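PDB 2EKD: KaiC-like domain-containing protein from Pyrococcus horikoshii, which is of unknown function but belongs to a family in the P-loop NTPase clan, probably with a KaiC-like fold. Local coordinates for residues L127-T130 with F131-I134; V159-K162 with H163-I167. All blocks are in the same frame, centred on the assembly; numbering follows the deposited sequence.

Contact 1 (L127-T130 with F131-I134)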
loop_
_atom_site.group_PDB
_atom_site.type_symbol
_atom_site.label_atom_id
_atom_site.label_comp_id
_atom_site.label_asym_id
_atom_site.label_seq_id
_atom_site.Cartn_x
_atom_site.Cartn_y
_atom_site.Cartn_z
ATOM N N LEU F 127 -17.061 -10.923 0.274
ATOM C CA LEU F 127 -17.443 -11.340 1.620
ATOM C C LEU F 127 -16.505 -12.326 2.311
ATOM O O LEU F 127 -16.494 -12.412 3.537
ATOM C CB LEU F 127 -18.845 -11.952 1.593
ATOM C CG LEU F 127 -20.016 -10.991 1.369
ATOM C CD1 LEU F 127 -21.216 -11.758 0.825
ATOM C CD2 LEU F 127 -20.354 -10.292 2.680
ATOM N N GLY F 128 -15.723 -13.075 1.538
ATOM C CA GLY F 128 -14.847 -14.054 2.148
ATOM C C GLY F 128 -13.368 -13.735 2.218
ATOM O O GLY F 128 -12.876 -12.800 1.574
ATOM N N ASN F 129 -12.657 -14.519 3.022
ATOM C CA ASN F 129 -11.223 -14.350 3.160
ATOM C C ASN F 129 -10.528 -15.114 2.023
ATOM O O ASN F 129 -11.187 -15.647 1.130
ATOM C CB ASN F 129 -10.746 -14.852 4.534
ATOM C CG ASN F 129 -11.152 -16.287 4.812
ATOM O OD1 ASN F 129 -11.271 -17.105 3.894
ATOM N ND2 ASN F 129 -11.345 -16.608 6.092
ATOM N N THR F 130 -9.205 -15.167 2.051
ATOM C CA THR F 130 -8.461 -15.846 1.003
ATOM C C THR F 130 -8.855 -17.312 0.827
ATOM O O THR F 130 -9.031 -17.785 -0.303
ATOM C CB THR F 130 -6.951 -15.755 1.274
ATOM O OG1 THR F 130 -6.575 -14.378 1.352
ATOM C CG2 THR F 130 -6.157 -16.424 0.161
ATOM N N PHE F 131 -8.995 -18.025 1.942
ATOM C CA PHE F 131 -9.359 -19.439 1.914
ATOM C C PHE F 131 -10.736 -19.667 1.300
ATOM O O PHE F 131 -10.920 -20.590 0.511
ATOM C CB PHE F 131 -9.333 -20.021 3.329
ATOM C CG PHE F 131 -9.666 -21.486 3.387
ATOM C CD1 PHE F 131 -8.762 -22.438 2.921
ATOM C CD2 PHE F 131 -10.883 -21.916 3.900
ATOM C CE1 PHE F 131 -9.066 -23.797 2.963
ATOM C CE2 PHE F 131 -11.199 -23.276 3.947
ATOM C CZ PHE F 131 -10.287 -24.216 3.477
ATOM N N GLU F 132 -11.704 -18.831 1.664
ATOM C CA GLU F 132 -13.053 -18.969 1.126
ATOM C C GLU F 132 -13.084 -18.539 -0.341
ATOM O O GLU F 132 -13.841 -19.090 -1.141
ATOM C CB GLU F 132 -14.041 -18.145 1.966
ATOM C CG GLU F 132 -14.099 -18.613 3.417
ATOM C CD GLU F 132 -14.792 -17.636 4.368
ATOM O OE1 GLU F 132 -14.522 -16.411 4.306
ATOM O OE2 GLU F 132 -15.598 -18.106 5.205
ATOM N N ASN F 133 -12.254 -17.563 -0.693
ATOM C CA ASN F 133 -12.174 -17.082 -2.073
ATOM C C ASN F 133 -11.690 -18.219 -2.968
ATOM O O ASN F 133 -12.240 -18.463 -4.043
ATOM C CB ASN F 133 -11.196 -15.902 -2.179
ATOM C CG ASN F 133 -11.758 -14.608 -1.588
ATOM O OD1 ASN F 133 -11.033 -13.628 -1.442
ATOM N ND2 ASN F 133 -13.048 -14.600 -1.261
ATOM N N ILE F 134 -10.652 -18.914 -2.521
ATOM C CA ILE F 134 -10.112 -20.030 -3.283
ATOM C C ILE F 134 -11.211 -21.079 -3.527
ATOM O O ILE F 134 -11.272 -21.687 -4.597
ATOM C CB ILE F 134 -8.900 -20.653 -2.540
ATOM C CG1 ILE F 134 -7.704 -19.710 -2.652
ATOM C CG2 ILE F 134 -8.552 -22.011 -3.118
ATOM C CD1 ILE F 134 -6.627 -19.949 -1.618
HETATM O O HOH W 1 -8.823 -12.460 0.220
#
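Asn-129 and Glu-132 grip each other reciprocally at the start of helix 130-141, each side chain bonded to the other's backbone N-H: a capping box. Asn-129 is the N-cap, just after the chain leaves helix 121-127. Phe-131 is the second residue of the helix, and of its side chain only CB approaches the cap, 3.5 Å from Asn-129 OD1. Its ring leads away from the loop and packs on Leu-127 of the second subunit, which covers part of a residue that stays largely exposed. Glu-132 closes the box. Its N-H donates to Asn-129 OD1 at 2.9 Å, almost in line with the side-chain C=O (175°). With chi1 at 55°, Asn-129 CG sits between its own backbone N and carbonyl carbon, and the short amide folds back over the helix end. In return Glu-132 OE1 accepts from Asn-129 N at 3.0 Å through its anti lone pair; the extended chain beyond CG gives the carboxylate this reach. Amide and carboxylate planes are turned 36° apart. OE1 also lies against Gly-128 CA, and glycine suits the spot because a CB here would collide with Glu-132 CB. Asn-133 points its CB at the loop. Its backbone N donates to Asn-129 O (2.9 Å), the first helical bond, while ND2 bonds mainly to Ile-125 O and makes a weak second bond to Gly-128 O. Its OD1 accepts from a water 3.0 Å away, which also bonds Thr-130 OG1, so both ends of the amide are engaged and its rotation is probably fixed. Ile-134 N donates to Thr-130 O in the next helical bond. Lying obliquely across the threonine, Ile-134 brings CD1 to 4.0 Å from Thr-130 CG2.

Contact 2 (V159-K162 with H163-I167); sequences VIEK and HSSPI
Glu-161 swings its carboxylate forward to Ser-165, and OE2 accepts the hydroxyl proton of OG over 2.7 Å. CG stands anti to the backbone N (chi1 166°), and a bend at chi2 turns the carboxylate along the chain. OG meets OE2 from above the carboxylate plane, 38° out of it. The small serine suits a position where its hydroxyl is shared: OG also bonds Lys-162 NZ of the second subunit, whose positive charge probably polarises the hydroxyl towards the carboxylate. Between these residues one helix ends and another begins. Ile-160 O takes the N-H of Ser-164 at 2.8 Å in the last turn of helix 157-163, then Ser-164 leaves helical geometry and stands as N-cap of helix 165-174. His-163 N donates to Val-159 O from well above the carbonyl plane, with a weak second bond to Ile-160 O. The His-163 ring leads away from the turn, and NE2 bonds Gly-128 O, tying the junction to the loop between helices 121-127 and 130-141. On the buried side, Ile-160 and Ile-167 cross at about a right angle, the CG2 methyls of their beta-branched side chains 4.2 Å apart.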
loop_
_atom_site.group_PDB
_atom_site.type_symbol
_atom_site.label_atom_id
_atom_site.label_comp_id
_atom_site.label_asym_id
_atom_site.label_seq_id
_atom_site.Cartn_x
_atom_site.Cartn_y
_atom_site.Cartn_z
ATOM N N VAL F 159 -14.113 -4.766 -7.985
ATOM C CA VAL F 159 -14.488 -5.287 -6.686
ATOM C C VAL F 159 -13.591 -6.472 -6.319
ATOM O O VAL F 159 -13.126 -6.567 -5.186
ATOM C CB VAL F 159 -15.963 -5.740 -6.671
ATOM C CG1 VAL F 159 -16.250 -6.553 -5.424
ATOM C CG2 VAL F 159 -16.875 -4.526 -6.721
ATOM N N ILE F 160 -13.346 -7.375 -7.268
ATOM C CA ILE F 160 -12.492 -8.531 -6.988
ATOM C C ILE F 160 -11.024 -8.098 -6.923
ATOM O O ILE F 160 -10.293 -8.460 -6.002
ATOM C CB ILE F 160 -12.623 -9.630 -8.078
ATOM C CG1 ILE F 160 -14.066 -10.138 -8.155
ATOM C CG2 ILE F 160 -11.679 -10.772 -7.763
ATOM C CD1 ILE F 160 -14.290 -11.192 -9.237
ATOM N N GLU F 161 -10.608 -7.312 -7.908
ATOM C CA GLU F 161 -9.236 -6.821 -7.990
ATOM C C GLU F 161 -8.791 -6.092 -6.719
ATOM O O GLU F 161 -7.726 -6.378 -6.169
ATOM C CB GLU F 161 -9.113 -5.904 -9.210
ATOM C CG GLU F 161 -7.861 -5.034 -9.284
ATOM C CD GLU F 161 -6.588 -5.824 -9.494
ATOM O OE1 GLU F 161 -6.595 -6.753 -10.330
ATOM O OE2 GLU F 161 -5.574 -5.501 -8.835
ATOM N N LYS F 162 -9.615 -5.165 -6.243
ATOM C CA LYS F 162 -9.281 -4.392 -5.051
ATOM C C LYS F 162 -9.428 -5.163 -3.737
ATOM O O LYS F 162 -8.794 -4.816 -2.741
ATOM C CB LYS F 162 -10.115 -3.107 -5.029
ATOM C CG LYS F 162 -9.923 -2.274 -6.295
ATOM C CD LYS F 162 -10.807 -1.042 -6.319
ATOM C CE LYS F 162 -10.655 -0.263 -7.624
ATOM N NZ LYS F 162 -9.228 0.070 -7.929
ATOM N N HIS F 163 -10.256 -6.203 -3.727
ATOM C CA HIS F 163 -10.431 -7.015 -2.524
ATOM C C HIS F 163 -9.265 -8.000 -2.423
ATOM O O HIS F 163 -8.657 -8.147 -1.366
ATOM C CB HIS F 163 -11.745 -7.793 -2.582
ATOM C CG HIS F 163 -11.929 -8.748 -1.443
ATOM N ND1 HIS F 163 -12.136 -8.330 -0.145
ATOM C CD2 HIS F 163 -11.952 -10.102 -1.413
ATOM C CE1 HIS F 163 -12.282 -9.386 0.637
ATOM N NE2 HIS F 163 -12.175 -10.474 -0.109
ATOM N N SER F 164 -8.972 -8.680 -3.530
ATOM C CA SER F 164 -7.871 -9.634 -3.586
ATOM C C SER F 164 -7.387 -9.840 -5.014
ATOM O O SER F 164 -7.931 -10.653 -5.764
ATOM C CB SER F 164 -8.281 -10.980 -3.001
ATOM O OG SER F 164 -7.189 -11.881 -3.070
ATOM N N SER F 165 -6.353 -9.095 -5.382
ATOM C CA SER F 165 -5.782 -9.174 -6.719
ATOM C C SER F 165 -5.402 -10.611 -7.115
ATOM O O SER F 165 -5.600 -11.012 -8.263
ATOM C CB SER F 165 -4.563 -8.253 -6.807
ATOM O OG SER F 165 -4.359 -7.822 -8.140
ATOM N N PRO F 166 -4.836 -11.398 -6.181
ATOM C CA PRO F 166 -4.467 -12.779 -6.523
ATOM C C PRO F 166 -5.678 -13.587 -6.993
ATOM O O PRO F 166 -5.602 -14.340 -7.964
ATOM C CB PRO F 166 -3.893 -13.319 -5.213
ATOM C CG PRO F 166 -3.240 -12.119 -4.626
ATOM C CD PRO F 166 -4.286 -11.029 -4.862
ATOM N N ILE F 167 -6.798 -13.416 -6.298
ATOM C CA ILE F 167 -8.023 -14.126 -6.631
ATOM C C ILE F 167 -8.481 -13.842 -8.061
ATOM O O ILE F 167 -8.935 -14.745 -8.765
ATOM C CB ILE F 167 -9.149 -13.753 -5.651
ATOM C CG1 ILE F 167 -8.755 -14.189 -4.238
ATOM C CG2 ILE F 167 -10.460 -14.395 -6.089
ATOM C CD1 ILE F 167 -8.563 -15.690 -4.091
#

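In the fold
Contacts 1 and 2 each join successive helices, 121-127 to 130-141 and 157-163 to 165-174, on the same side of the chain's centre, their own centres about 11 Å apart. Both touch the second subunit. In contact 1 Gly-128, Glu-132 and Asn-133 are buried, Asn-129 and Phe-131 exposed; in contact 2 Ile-160 and Ile-167 are buried, Lys-162 exposed. Contact 1 is almost wholly polar, as suits a helix start where N-H groups need acceptors; contact 2 combines backbone bonds of a helix end with one carboxylate-hydroxyl bond and an apolar crossing. Besides the His-163 to Gly-128 bond, packing joins them, Asn-133 CB lying 3.3 Å from Ile-167 CD1.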